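Local coordinates for thiosulfate sulfurtransferase (Pseudomonas aeruginosa, PDB 1YT8), which probably transfers the sulfane sulfur of thiosulfate to cyanide, as rhodaneses do, and is built of four rhodanese-like domains, at residues R50-I55 with H84-S89; G221-T226 with G506-E511; G263-D268 with A273-E278. All coordinates share one frame; numbering follows the deposited sequence.

Contact 1: residues R50-I55 with H84-S89; sequences RLELEI and HDLGYS. Unlike the reference sequence in segment 84-89: His84 (reference Leu).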
ATOM      1  N   ARG A  50      -7.344  12.036   4.805  1.00 17.94           N
ATOM      2  CA  ARG A  50      -5.997  12.316   4.313  1.00 18.38           C
ATOM      3  C   ARG A  50      -5.932  12.562   2.804  1.00 18.67           C
ATOM      4  O   ARG A  50      -4.879  12.411   2.178  1.00 18.76           O
ATOM      5  CB  ARG A  50      -5.034  11.183   4.708  1.00 21.56           C
ATOM      6  CG  ARG A  50      -5.426   9.777   4.251  1.00 22.66           C
ATOM      7  CD  ARG A  50      -4.310   8.788   4.607  1.00 25.05           C
ATOM      8  NE  ARG A  50      -4.587   7.404   4.213  1.00 25.01           N
ATOM      9  CZ  ARG A  50      -5.345   6.552   4.902  1.00 26.42           C
ATOM     10  NH1 ARG A  50      -5.924   6.928   6.037  1.00 23.80           N
ATOM     11  NH2 ARG A  50      -5.509   5.309   4.467  1.00 23.51           N
ATOM     12  N   LEU A  51      -7.064  12.957   2.234  1.00 17.74           N
ATOM     13  CA  LEU A  51      -7.173  13.232   0.804  1.00 18.33           C
ATOM     14  C   LEU A  51      -6.077  14.158   0.267  1.00 18.81           C
ATOM     15  O   LEU A  51      -5.388  13.822  -0.695  1.00 18.28           O
ATOM     16  CB  LEU A  51      -8.550  13.841   0.505  1.00 18.02           C
ATOM     17  CG  LEU A  51      -8.878  14.253  -0.937  1.00 21.54           C
ATOM     18  CD1 LEU A  51      -8.939  13.026  -1.822  1.00 22.28           C
ATOM     19  CD2 LEU A  51     -10.210  14.984  -0.971  1.00 23.13           C
ATOM     20  N   GLU A  52      -5.908  15.317   0.894  1.00 18.46           N
ATOM     21  CA  GLU A  52      -4.911  16.287   0.444  1.00 18.70           C
ATOM     22  C   GLU A  52      -3.459  15.827   0.519  1.00 17.63           C
ATOM     23  O   GLU A  52      -2.614  16.321  -0.223  1.00 17.98           O
ATOM     24  CB  GLU A  52      -5.057  17.597   1.227  1.00 19.97           C
ATOM     25  CG  GLU A  52      -6.411  18.266   1.063  1.00 19.54           C
ATOM     26  CD  GLU A  52      -7.381  17.928   2.179  1.00 21.01           C
ATOM     27  OE1 GLU A  52      -7.334  16.792   2.703  1.00 20.90           O
ATOM     28  OE2 GLU A  52      -8.204  18.804   2.524  1.00 21.35           O
ATOM     29  N   LEU A  53      -3.170  14.887   1.408  1.00 17.28           N
ATOM     30  CA  LEU A  53      -1.807  14.397   1.582  1.00 17.95           C
ATOM     31  C   LEU A  53      -1.341  13.405   0.518  1.00 17.99           C
ATOM     32  O   LEU A  53      -0.138  13.222   0.327  1.00 18.61           O
ATOM     33  CB  LEU A  53      -1.662  13.739   2.957  1.00 18.14           C
ATOM     34  CG  LEU A  53      -1.987  14.559   4.208  1.00 22.11           C
ATOM     35  CD1 LEU A  53      -1.882  13.664   5.438  1.00 23.69           C
ATOM     36  CD2 LEU A  53      -1.038  15.734   4.322  1.00 24.46           C
ATOM     37  N   GLU A  54      -2.280  12.776  -0.181  1.00 16.83           N
ATOM     38  CA  GLU A  54      -1.906  11.773  -1.177  1.00 16.31           C
ATOM     39  C   GLU A  54      -2.437  11.953  -2.592  1.00 15.45           C
ATOM     40  O   GLU A  54      -1.915  11.344  -3.526  1.00 13.89           O
ATOM     41  CB  GLU A  54      -2.333  10.385  -0.685  1.00 16.76           C
ATOM     42  CG  GLU A  54      -1.701   9.957   0.627  1.00 17.49           C
ATOM     43  CD  GLU A  54      -2.152   8.571   1.072  1.00 18.50           C
ATOM     44  OE1 GLU A  54      -2.880   7.899   0.310  1.00 18.20           O
ATOM     45  OE2 GLU A  54      -1.772   8.152   2.183  1.00 18.62           O
ATOM     46  N   ILE A  55      -3.462  12.781  -2.759  1.00 15.70           N
ATOM     47  CA  ILE A  55      -4.069  12.958  -4.074  1.00 15.37           C
ATOM     48  C   ILE A  55      -3.118  13.339  -5.210  1.00 13.93           C
ATOM     49  O   ILE A  55      -3.209  12.777  -6.302  1.00 14.57           O
ATOM     50  CB  ILE A  55      -5.246  13.970  -4.008  1.00 15.98           C
ATOM     51  CG1 ILE A  55      -6.073  13.891  -5.294  1.00 15.25           C
ATOM     52  CG2 ILE A  55      -4.722  15.387  -3.777  1.00 15.58           C
ATOM     53  CD1 ILE A  55      -6.831  12.574  -5.458  1.00 16.17           C
ATOM     54  N   HIS A  84     -12.193  19.805  -6.333  1.00 18.14           N
ATOM     55  CA  HIS A  84     -12.367  20.886  -7.281  1.00 19.22           C
ATOM     56  C   HIS A  84     -11.490  22.069  -6.899  1.00 20.01           C
ATOM     57  O   HIS A  84     -10.812  22.661  -7.733  1.00 20.10           O
ATOM     58  CB  HIS A  84     -13.836  21.303  -7.332  1.00 19.97           C
ATOM     59  CG  HIS A  84     -14.084  22.509  -8.202  1.00 20.88           C
ATOM     60  ND1 HIS A  84     -14.272  22.418  -9.565  1.00 24.09           N
ATOM     61  CD2 HIS A  84     -14.037  23.836  -7.926  1.00 21.80           C
ATOM     62  CE1 HIS A  84     -14.324  23.631 -10.094  1.00 24.68           C
ATOM     63  NE2 HIS A  84     -14.183  24.511  -9.117  1.00 23.14           N
ATOM     64  N   ASP A  85     -11.507  22.400  -5.617  1.00 21.96           N
ATOM     65  CA  ASP A  85     -10.699  23.493  -5.095  1.00 22.13           C
ATOM     66  C   ASP A  85      -9.188  23.230  -5.185  1.00 22.39           C
ATOM     67  O   ASP A  85      -8.381  24.163  -5.157  1.00 22.02           O
ATOM     68  CB  ASP A  85     -11.114  23.792  -3.656  1.00 26.24           C
ATOM     69  CG  ASP A  85     -12.553  24.274  -3.566  1.00 29.57           C
ATOM     70  OD1 ASP A  85     -12.979  25.060  -4.441  1.00 32.46           O
ATOM     71  OD2 ASP A  85     -13.270  23.874  -2.630  1.00 32.10           O
ATOM     72  N   LEU A  86      -8.805  21.961  -5.299  1.00 21.71           N
ATOM     73  CA  LEU A  86      -7.388  21.619  -5.427  1.00 19.83           C
ATOM     74  C   LEU A  86      -6.943  21.674  -6.885  1.00 19.60           C
ATOM     75  O   LEU A  86      -5.766  21.492  -7.194  1.00 20.66           O
ATOM     76  CB  LEU A  86      -7.095  20.227  -4.849  1.00 20.55           C
ATOM     77  CG  LEU A  86      -7.148  20.132  -3.319  1.00 23.11           C
ATOM     78  CD1 LEU A  86      -6.980  18.690  -2.882  1.00 24.68           C
ATOM     79  CD2 LEU A  86      -6.066  21.015  -2.719  1.00 24.10           C
ATOM     80  N   GLY A  87      -7.896  21.923  -7.778  1.00 19.81           N
ATOM     81  CA  GLY A  87      -7.568  22.016  -9.188  1.00 18.34           C
ATOM     82  C   GLY A  87      -7.999  20.876 -10.095  1.00 18.35           C
ATOM     83  O   GLY A  87      -7.701  20.902 -11.287  1.00 21.53           O
ATOM     84  N   TYR A  88      -8.683  19.870  -9.559  1.00 17.70           N
ATOM     85  CA  TYR A  88      -9.131  18.753 -10.391  1.00 18.73           C
ATOM     86  C   TYR A  88     -10.379  19.158 -11.173  1.00 18.52           C
ATOM     87  O   TYR A  88     -11.404  19.519 -10.598  1.00 20.38           O
ATOM     88  CB  TYR A  88      -9.365  17.520  -9.517  1.00 19.24           C
ATOM     89  CG  TYR A  88      -8.055  16.938  -9.031  1.00 18.89           C
ATOM     90  CD1 TYR A  88      -7.303  16.090  -9.846  1.00 17.53           C
ATOM     91  CD2 TYR A  88      -7.529  17.293  -7.787  1.00 19.07           C
ATOM     92  CE1 TYR A  88      -6.057  15.611  -9.441  1.00 17.69           C
ATOM     93  CE2 TYR A  88      -6.280  16.822  -7.370  1.00 19.01           C
ATOM     94  CZ  TYR A  88      -5.551  15.982  -8.202  1.00 19.29           C
ATOM     95  OH  TYR A  88      -4.316  15.524  -7.799  1.00 17.85           O
ATOM     96  N   SER A  89     -10.269  19.088 -12.497  1.00 19.28           N
ATOM     97  CA  SER A  89     -11.328  19.512 -13.411  1.00 20.11           C
ATOM     98  C   SER A  89     -12.405  18.528 -13.850  1.00 19.22           C
ATOM     99  O   SER A  89     -13.365  18.934 -14.506  1.00 21.12           O
ATOM    100  CB  SER A  89     -10.681  20.096 -14.668  1.00 22.33           C
ATOM    101  OG  SER A  89      -9.878  19.119 -15.310  1.00 23.64           O
TER

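Contact 2: residues G221-T226 with G506-E511; sequences GTIGWT and GYLDWE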
ATOM      1  N   GLY A 221       1.302 -19.841   4.150  1.00 13.22           N
ATOM      2  CA  GLY A 221       2.270 -19.145   4.995  1.00 12.11           C
ATOM      3  C   GLY A 221       2.279 -19.262   6.510  1.00 13.59           C
ATOM      4  O   GLY A 221       2.048 -20.335   7.064  1.00 13.70           O
ATOM      5  N   THR A 222       2.584 -18.152   7.182  1.00 13.52           N
ATOM      6  CA  THR A 222       2.645 -18.139   8.641  1.00 13.54           C
ATOM      7  C   THR A 222       1.283 -18.454   9.254  1.00 13.85           C
ATOM      8  O   THR A 222       1.205 -19.023  10.342  1.00 13.60           O
ATOM      9  CB  THR A 222       3.187 -16.781   9.185  1.00 11.74           C
ATOM     10  OG1 THR A 222       2.341 -15.705   8.774  1.00 12.76           O
ATOM     11  CG2 THR A 222       4.589 -16.530   8.664  1.00 11.33           C
ATOM     12  N   ILE A 223       0.214 -18.093   8.549  1.00 12.09           N
ATOM     13  CA  ILE A 223      -1.137 -18.386   9.011  1.00 14.33           C
ATOM     14  C   ILE A 223      -1.291 -19.906   9.038  1.00 13.43           C
ATOM     15  O   ILE A 223      -1.756 -20.479  10.024  1.00 14.16           O
ATOM     16  CB  ILE A 223      -2.203 -17.784   8.056  1.00 13.70           C
ATOM     17  CG1 ILE A 223      -2.324 -16.279   8.306  1.00 14.82           C
ATOM     18  CG2 ILE A 223      -3.553 -18.481   8.249  1.00 14.44           C
ATOM     19  CD1 ILE A 223      -3.289 -15.549   7.376  1.00 13.57           C
ATOM     20  N   GLY A 224      -0.881 -20.546   7.947  1.00 14.79           N
ATOM     21  CA  GLY A 224      -0.976 -21.992   7.853  1.00 15.30           C
ATOM     22  C   GLY A 224      -0.069 -22.697   8.842  1.00 14.51           C
ATOM     23  O   GLY A 224      -0.388 -23.787   9.318  1.00 15.16           O
ATOM     24  N   TRP A 225       1.071 -22.082   9.139  1.00 14.10           N
ATOM     25  CA  TRP A 225       2.029 -22.647  10.087  1.00 15.07           C
ATOM     26  C   TRP A 225       1.374 -22.693  11.471  1.00 15.52           C
ATOM     27  O   TRP A 225       1.456 -23.694  12.180  1.00 16.39           O
ATOM     28  CB  TRP A 225       3.295 -21.779  10.115  1.00 15.55           C
ATOM     29  CG  TRP A 225       4.509 -22.469  10.666  1.00 12.91           C
ATOM     30  CD1 TRP A 225       5.004 -22.377  11.937  1.00 15.07           C
ATOM     31  CD2 TRP A 225       5.384 -23.364   9.960  1.00 14.20           C
ATOM     32  NE1 TRP A 225       6.133 -23.158  12.067  1.00 13.39           N
ATOM     33  CE2 TRP A 225       6.388 -23.773  10.868  1.00 13.12           C
ATOM     34  CE3 TRP A 225       5.414 -23.861   8.647  1.00 13.56           C
ATOM     35  CZ2 TRP A 225       7.414 -24.655  10.505  1.00 14.44           C
ATOM     36  CZ3 TRP A 225       6.436 -24.739   8.286  1.00 11.97           C
ATOM     37  CH2 TRP A 225       7.422 -25.126   9.213  1.00 16.55           C
ATOM     38  N   THR A 226       0.712 -21.603  11.841  1.00 15.56           N
ATOM     39  CA  THR A 226       0.029 -21.520  13.126  1.00 16.86           C
ATOM     40  C   THR A 226      -1.151 -22.487  13.165  1.00 17.09           C
ATOM     41  O   THR A 226      -1.336 -23.210  14.145  1.00 16.46           O
ATOM     42  CB  THR A 226      -0.485 -20.089  13.386  1.00 16.48           C
ATOM     43  OG1 THR A 226       0.631 -19.198  13.454  1.00 19.95           O
ATOM     44  CG2 THR A 226      -1.271 -20.021  14.689  1.00 19.01           C
ATOM     45  N   GLY A 506     -10.575 -17.602   7.969  1.00 16.32           N
ATOM     46  CA  GLY A 506     -11.558 -16.885   7.177  1.00 17.66           C
ATOM     47  C   GLY A 506     -10.902 -16.122   6.043  1.00 15.88           C
ATOM     48  O   GLY A 506     -11.486 -15.956   4.971  1.00 16.09           O
ATOM     49  N   TYR A 507      -9.681 -15.652   6.286  1.00 16.15           N
ATOM     50  CA  TYR A 507      -8.930 -14.914   5.279  1.00 16.33           C
ATOM     51  C   TYR A 507      -8.591 -15.856   4.123  1.00 15.65           C
ATOM     52  O   TYR A 507      -8.713 -15.491   2.952  1.00 14.49           O
ATOM     53  CB  TYR A 507      -7.641 -14.352   5.882  1.00 15.26           C
ATOM     54  CG  TYR A 507      -6.846 -13.509   4.914  1.00 17.62           C
ATOM     55  CD1 TYR A 507      -7.309 -12.255   4.510  1.00 17.14           C
ATOM     56  CD2 TYR A 507      -5.649 -13.976   4.372  1.00 16.27           C
ATOM     57  CE1 TYR A 507      -6.598 -11.489   3.589  1.00 16.61           C
ATOM     58  CE2 TYR A 507      -4.933 -13.219   3.448  1.00 16.92           C
ATOM     59  CZ  TYR A 507      -5.413 -11.979   3.062  1.00 17.34           C
ATOM     60  OH  TYR A 507      -4.710 -11.229   2.148  1.00 16.53           O
ATOM     61  N   LEU A 508      -8.166 -17.070   4.456  1.00 15.66           N
ATOM     62  CA  LEU A 508      -7.833 -18.059   3.434  1.00 14.78           C
ATOM     63  C   LEU A 508      -9.076 -18.431   2.628  1.00 16.11           C
ATOM     64  O   LEU A 508      -9.020 -18.553   1.400  1.00 14.41           O
ATOM     65  CB  LEU A 508      -7.244 -19.315   4.083  1.00 16.36           C
ATOM     66  CG  LEU A 508      -5.943 -19.147   4.877  1.00 17.26           C
ATOM     67  CD1 LEU A 508      -5.542 -20.495   5.463  1.00 15.48           C
ATOM     68  CD2 LEU A 508      -4.834 -18.600   3.975  1.00 17.13           C
ATOM     69  N   ASP A 509     -10.197 -18.614   3.322  1.00 15.07           N
ATOM     70  CA  ASP A 509     -11.444 -18.967   2.654  1.00 16.43           C
ATOM     71  C   ASP A 509     -11.847 -17.856   1.695  1.00 16.63           C
ATOM     72  O   ASP A 509     -12.365 -18.119   0.612  1.00 16.25           O
ATOM     73  CB  ASP A 509     -12.572 -19.194   3.664  1.00 17.28           C
ATOM     74  CG  ASP A 509     -12.320 -20.382   4.572  1.00 20.94           C
ATOM     75  OD1 ASP A 509     -11.650 -21.339   4.140  1.00 21.32           O
ATOM     76  OD2 ASP A 509     -12.809 -20.361   5.720  1.00 24.72           O
ATOM     77  N   TRP A 510     -11.616 -16.610   2.101  1.00 16.04           N
ATOM     78  CA  TRP A 510     -11.946 -15.475   1.254  1.00 16.37           C
ATOM     79  C   TRP A 510     -11.116 -15.525  -0.032  1.00 15.20           C
ATOM     80  O   TRP A 510     -11.649 -15.357  -1.129  1.00 17.45           O
ATOM     81  CB  TRP A 510     -11.691 -14.159   1.996  1.00 15.58           C
ATOM     82  CG  TRP A 510     -11.698 -12.960   1.097  1.00 15.95           C
ATOM     83  CD1 TRP A 510     -12.777 -12.405   0.467  1.00 13.88           C
ATOM     84  CD2 TRP A 510     -10.557 -12.200   0.685  1.00 15.87           C
ATOM     85  NE1 TRP A 510     -12.377 -11.346  -0.313  1.00 15.30           N
ATOM     86  CE2 TRP A 510     -11.018 -11.198  -0.198  1.00 14.43           C
ATOM     87  CE3 TRP A 510      -9.187 -12.269   0.978  1.00 14.73           C
ATOM     88  CZ2 TRP A 510     -10.158 -10.273  -0.796  1.00 13.86           C
ATOM     89  CZ3 TRP A 510      -8.329 -11.347   0.382  1.00 16.11           C
ATOM     90  CH2 TRP A 510      -8.821 -10.360  -0.495  1.00 15.52           C
ATOM     91  N   GLU A 511      -9.815 -15.769   0.095  1.00 13.89           N
ATOM     92  CA  GLU A 511      -8.963 -15.831  -1.089  1.00 15.87           C
ATOM     93  C   GLU A 511      -9.365 -16.989  -2.001  1.00 15.33           C
ATOM     94  O   GLU A 511      -9.252 -16.891  -3.224  1.00 17.02           O
ATOM     95  CB  GLU A 511      -7.483 -15.936  -0.687  1.00 16.08           C
ATOM     96  CG  GLU A 511      -6.984 -14.697   0.061  1.00 17.22           C
ATOM     97  CD  GLU A 511      -5.477 -14.668   0.272  1.00 20.73           C
ATOM     98  OE1 GLU A 511      -4.907 -15.685   0.720  1.00 21.85           O
ATOM     99  OE2 GLU A 511      -4.863 -13.614   0.004  1.00 21.42           O
TER

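Contact 3: residues G263-D268 with A273-E278; sequences GVERLD and AQWQDE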
ATOM      1  N   GLY A 263       5.135  -8.746 -22.483  1.00 17.70           N
ATOM      2  CA  GLY A 263       4.787  -7.558 -23.244  1.00 17.80           C
ATOM      3  C   GLY A 263       5.230  -6.253 -22.613  1.00 17.81           C
ATOM      4  O   GLY A 263       4.724  -5.185 -22.963  1.00 18.86           O
ATOM      5  N   VAL A 264       6.165  -6.332 -21.673  1.00 16.92           N
ATOM      6  CA  VAL A 264       6.674  -5.137 -21.016  1.00 15.85           C
ATOM      7  C   VAL A 264       7.371  -4.262 -22.058  1.00 17.41           C
ATOM      8  O   VAL A 264       8.161  -4.753 -22.863  1.00 16.82           O
ATOM      9  CB  VAL A 264       7.677  -5.508 -19.903  1.00 15.95           C
ATOM     10  CG1 VAL A 264       8.319  -4.249 -19.329  1.00 14.84           C
ATOM     11  CG2 VAL A 264       6.960  -6.289 -18.806  1.00 16.24           C
ATOM     12  N   GLU A 265       7.065  -2.970 -22.050  1.00 17.59           N
ATOM     13  CA  GLU A 265       7.671  -2.045 -23.000  1.00 18.45           C
ATOM     14  C   GLU A 265       9.037  -1.576 -22.506  1.00 18.22           C
ATOM     15  O   GLU A 265       9.359  -1.715 -21.325  1.00 18.10           O
ATOM     16  CB  GLU A 265       6.752  -0.838 -23.220  1.00 20.08           C
ATOM     17  CG  GLU A 265       5.442  -1.181 -23.911  1.00 24.19           C
ATOM     18  CD  GLU A 265       4.554   0.035 -24.125  1.00 27.56           C
ATOM     19  OE1 GLU A 265       5.052   1.045 -24.667  1.00 27.05           O
ATOM     20  OE2 GLU A 265       3.361  -0.024 -23.761  1.00 27.35           O
ATOM     21  N   ARG A 266       9.841  -1.037 -23.418  1.00 18.68           N
ATOM     22  CA  ARG A 266      11.169  -0.535 -23.070  1.00 19.37           C
ATOM     23  C   ARG A 266      11.206   0.975 -23.312  1.00 20.05           C
ATOM     24  O   ARG A 266      10.514   1.483 -24.193  1.00 20.80           O
ATOM     25  CB  ARG A 266      12.252  -1.195 -23.938  1.00 20.67           C
ATOM     26  CG  ARG A 266      12.083  -2.694 -24.191  1.00 21.44           C
ATOM     27  CD  ARG A 266      11.955  -3.501 -22.903  1.00 21.44           C
ATOM     28  NE  ARG A 266      13.068  -3.302 -21.976  1.00 19.56           N
ATOM     29  CZ  ARG A 266      13.159  -3.899 -20.790  1.00 20.60           C
ATOM     30  NH1 ARG A 266      12.204  -4.728 -20.394  1.00 21.10           N
ATOM     31  NH2 ARG A 266      14.196  -3.670 -19.999  1.00 20.82           N
ATOM     32  N   LEU A 267      12.018   1.682 -22.533  1.00 20.86           N
ATOM     33  CA  LEU A 267      12.166   3.128 -22.674  1.00 22.39           C
ATOM     34  C   LEU A 267      13.541   3.576 -22.219  1.00 23.17           C
ATOM     35  O   LEU A 267      14.167   2.921 -21.388  1.00 22.34           O
ATOM     36  CB  LEU A 267      11.152   3.881 -21.806  1.00 22.37           C
ATOM     37  CG  LEU A 267       9.658   3.904 -22.104  1.00 22.65           C
ATOM     38  CD1 LEU A 267       8.981   4.753 -21.039  1.00 23.13           C
ATOM     39  CD2 LEU A 267       9.392   4.480 -23.488  1.00 23.04           C
ATOM     40  N   ASP A 268      14.008   4.692 -22.774  1.00 24.16           N
ATOM     41  CA  ASP A 268      15.275   5.275 -22.352  1.00 25.32           C
ATOM     42  C   ASP A 268      14.872   6.621 -21.767  1.00 25.07           C
ATOM     43  O   ASP A 268      13.706   7.009 -21.867  1.00 24.47           O
ATOM     44  CB  ASP A 268      16.263   5.452 -23.520  1.00 26.76           C
ATOM     45  CG  ASP A 268      15.646   6.116 -24.735  1.00 28.67           C
ATOM     46  OD1 ASP A 268      14.685   6.899 -24.588  1.00 29.12           O
ATOM     47  OD2 ASP A 268      16.148   5.862 -25.852  1.00 31.19           O
ATOM     48  N   ALA A 273      10.928  11.090 -20.817  1.00 23.66           N
ATOM     49  CA  ALA A 273      10.608  12.510 -20.914  1.00 24.12           C
ATOM     50  C   ALA A 273       9.413  12.734 -21.835  1.00 24.42           C
ATOM     51  O   ALA A 273       8.536  13.547 -21.542  1.00 24.52           O
ATOM     52  CB  ALA A 273      11.821  13.289 -21.423  1.00 24.30           C
ATOM     53  N   GLN A 274       9.382  12.006 -22.946  1.00 24.57           N
ATOM     54  CA  GLN A 274       8.291  12.119 -23.903  1.00 26.34           C
ATOM     55  C   GLN A 274       6.959  11.745 -23.258  1.00 26.43           C
ATOM     56  O   GLN A 274       5.966  12.461 -23.401  1.00 23.77           O
ATOM     57  CB  GLN A 274       8.552  11.217 -25.111  1.00 29.13           C
ATOM     58  CG  GLN A 274       7.407  11.167 -26.114  1.00 32.54           C
ATOM     59  CD  GLN A 274       6.953  12.550 -26.551  1.00 35.62           C
ATOM     60  OE1 GLN A 274       7.768  13.399 -26.916  1.00 36.57           O
ATOM     61  NE2 GLN A 274       5.643  12.780 -26.520  1.00 36.53           N
ATOM     62  N   TRP A 275       6.939  10.620 -22.549  1.00 25.66           N
ATOM     63  CA  TRP A 275       5.720  10.172 -21.886  1.00 27.24           C
ATOM     64  C   TRP A 275       5.220  11.218 -20.897  1.00 26.05           C
ATOM     65  O   TRP A 275       4.027  11.510 -20.841  1.00 25.12           O
ATOM     66  CB  TRP A 275       5.964   8.843 -21.163  1.00 29.47           C
ATOM     67  CG  TRP A 275       5.749   7.637 -22.031  1.00 32.40           C
ATOM     68  CD1 TRP A 275       5.635   7.615 -23.392  1.00 34.59           C
ATOM     69  CD2 TRP A 275       5.633   6.275 -21.597  1.00 34.87           C
ATOM     70  NE1 TRP A 275       5.454   6.326 -23.833  1.00 36.05           N
ATOM     71  CE2 TRP A 275       5.449   5.483 -22.753  1.00 35.82           C
ATOM     72  CE3 TRP A 275       5.667   5.649 -20.344  1.00 35.31           C
ATOM     73  CZ2 TRP A 275       5.301   4.092 -22.694  1.00 36.56           C
ATOM     74  CZ3 TRP A 275       5.521   4.262 -20.285  1.00 36.77           C
ATOM     75  CH2 TRP A 275       5.338   3.502 -21.455  1.00 37.82           C
ATOM     76  N   GLN A 276       6.140  11.783 -20.125  1.00 25.40           N
ATOM     77  CA  GLN A 276       5.789  12.793 -19.138  1.00 27.53           C
ATOM     78  C   GLN A 276       5.317  14.076 -19.822  1.00 28.43           C
ATOM     79  O   GLN A 276       4.659  14.910 -19.202  1.00 28.48           O
ATOM     80  CB  GLN A 276       6.993  13.086 -18.241  1.00 27.32           C
ATOM     81  CG  GLN A 276       7.545  11.854 -17.539  1.00 26.03           C
ATOM     82  CD  GLN A 276       8.856  12.126 -16.826  1.00 26.80           C
ATOM     83  OE1 GLN A 276       9.791  12.678 -17.413  1.00 26.36           O
ATOM     84  NE2 GLN A 276       8.938  11.731 -15.559  1.00 23.58           N
ATOM     85  N   ASP A 277       5.646  14.220 -21.103  1.00 28.84           N
ATOM     86  CA  ASP A 277       5.252  15.401 -21.865  1.00 30.28           C
ATOM     87  C   ASP A 277       3.846  15.241 -22.443  1.00 30.52           C
ATOM     88  O   ASP A 277       3.249  16.211 -22.913  1.00 30.87           O
ATOM     89  CB  ASP A 277       6.252  15.656 -22.998  1.00 31.90           C
ATOM     90  CG  ASP A 277       6.009  16.982 -23.706  1.00 34.20           C
ATOM     91  OD1 ASP A 277       6.061  18.036 -23.038  1.00 35.08           O
ATOM     92  OD2 ASP A 277       5.766  16.970 -24.931  1.00 36.92           O
ATOM     93  N   GLU A 278       3.323  14.016 -22.410  1.00 29.24           N
ATOM     94  CA  GLU A 278       1.985  13.733 -22.924  1.00 29.05           C
ATOM     95  C   GLU A 278       0.996  13.936 -21.782  1.00 29.27           C
ATOM     96  O   GLU A 278       0.815  13.061 -20.931  1.00 27.23           O
ATOM     97  CB  GLU A 278       1.919  12.299 -23.453  1.00 30.81           C
ATOM     98  CG  GLU A 278       3.113  11.939 -24.330  1.00 32.22           C
ATOM     99  CD  GLU A 278       2.955  10.616 -25.049  1.00 33.53           C
ATOM    100  OE1 GLU A 278       2.480   9.643 -24.426  1.00 32.42           O
ATOM    101  OE2 GLU A 278       3.322  10.548 -26.240  1.00 34.48           O
TER

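Contact 1: residues R50-I55 with H84-S89
The hydroxyl of Tyr88 reaches the end of helix 51-58 and is hydrogen-bonded there to both Val59 O and His56 ND1. Inside this contact, its nearest polar neighbour is a carbonyl that it only touches, with Tyr88 OH 3.3 Å from Ile55 O. Helix 51-58 of the first rhodanese-like domain meets the loop that leaves helix 75-85, which lies on the chain path between the parallel strands 66-69 and 91-94. That loop begins with a Schellman motif. Gly87 takes a positive phi of 107°, closes the helix through Gly87 N to His84 O, and turns the chain so that Leu86 before it and Tyr88 after it both point toward helix 51-58.

Ile55 touches both of those side chains. Its CG1 stands anti to the backbone N (chi1 -166°), which brings that branch obliquely to the phenol: Ile55 CG1 is 3.6 Å from Tyr88 CE2, the two side chains lying antiparallel, side by side. The other branch, Ile55 CG2, occupies the crowded position between N and the carbonyl carbon and packs on Leu86 CD1 at 4.1 Å. Leu83 of helix 75-85 also packs on both Ile55 and Tyr88, and Leu86 rests on Pro371 as well.

Glu52 contributes hydrocarbon rather than charge. Its chain bends at chi2 (96°), and the carboxylate of this buried residue is engaged through OE1 in a salt bridge with Arg417 of the fourth rhodanese-like domain. The CG methylene, next to the carboxylate, does the touching: the two side chains cross at about a right angle, with Glu52 CG 4.0 Å from Leu86 CD1.

Contact 2: residues G221-T226 with G506-E511
Ile223 spreads its two branches over two neighbouring residues of helix 501-512. Its CG1 lies anti to the carbonyl carbon (chi1 -77°), and with chi2 at 177° the chain runs out straight, delivering the terminal methyl to the phenol: Ile223 CD1 sits 4.1 Å from Tyr507 CD2. The two side chains cross at about a right angle. The same chi1 places CG2 anti to the backbone N, where it meets a leucine lying antiparallel beside it, and Ile223 CG2 lies 4.0 Å from Leu508 CD1. Leu508 sends CD1 outward to Ile223, its CG anti to the carbonyl carbon. All three touching residues are buried, and the touch is purely apolar.

With CG anti to the backbone N (chi1 -177°), Tyr507 presents CD2 to helix 221-227. One face of its ring is covered from its own helix by Glu511 CG, 4.2 Å above the plane and offset toward the rim. The ring also meets Tyr494, and its hydroxyl is hydrogen-bonded to Lys117 NZ.

On the other helix, the backbone of Thr222 and Ile223 bonds to Cys193 and Ala194 of the sulfite-binding loop. Tyr507 has its side chain about 5 Å from a bound sulfite, probably from the crystallisation liquor. Helix 501-512, near the C-terminus, packs against helix 221-227, beside the Cys193-containing anion-binding loop of the second rhodanese-like domain, probably the counterpart of the rhodanese active-site loop.

Contact 3: residues G263-D268 with A273-E278
Strand 265-267 leads directly into helix 269-277, and the chain folds back so that Leu267 and Trp275 face each other with their CA atoms 9.6 Å apart. Leu267 carries the apolar part of the contact. Its CG stands anti to the carbonyl carbon and its chi2 is 180°, which sets one methyl over a face of the indole: Leu267 CD1 is 3.5 Å from the centroid of the six-membered ring of Trp275, 13° off the normal, a clear CH-pi contact.

This is the opening beta-alpha unit of the third rhodanese-like domain. The strand forms an edge of the five-stranded parallel sheet beside strand 348-352, and Asp268 is the N-cap of the helix, its OD1 accepting from Gly271 N.

Glu265 comes at the ring from its edge instead, in the plane, with Glu265 OE1 3.6 Å from Trp275 CZ2 and the carboxylate turned 82° to the indole. Its other oxygen, OE2, is bonded to Gln348 NE2. Arg324 makes a cation-pi contact with Trp275 and a salt bridge with Glu278 OE1, while Gln274 NE2 donates to Glu278 OE2 over 3.2 Å, on the anti side and tilted out of the carboxylate plane.

In the fold
Contacts 1 and 3 lie in the first and third rhodanese-like domains, and contact 2 joins the second to helix 501-512; each of these domains has its own five-stranded parallel sheet. Contact 1 closes before the others open. Contact 2 reaches 280 residues ahead, and contact 3, a local strand-to-helix turn, is nested inside that long loop. None touches another: the nearest atoms of contacts 1 and 3 are about 14 Å apart, those of 1 and 2 about 17 Å, and those of 2 and 3 about 23 Å. Contacts 1 and 3 thus pack within single domains, whereas contact 2 ties the C-terminal part of the chain back to the second domain.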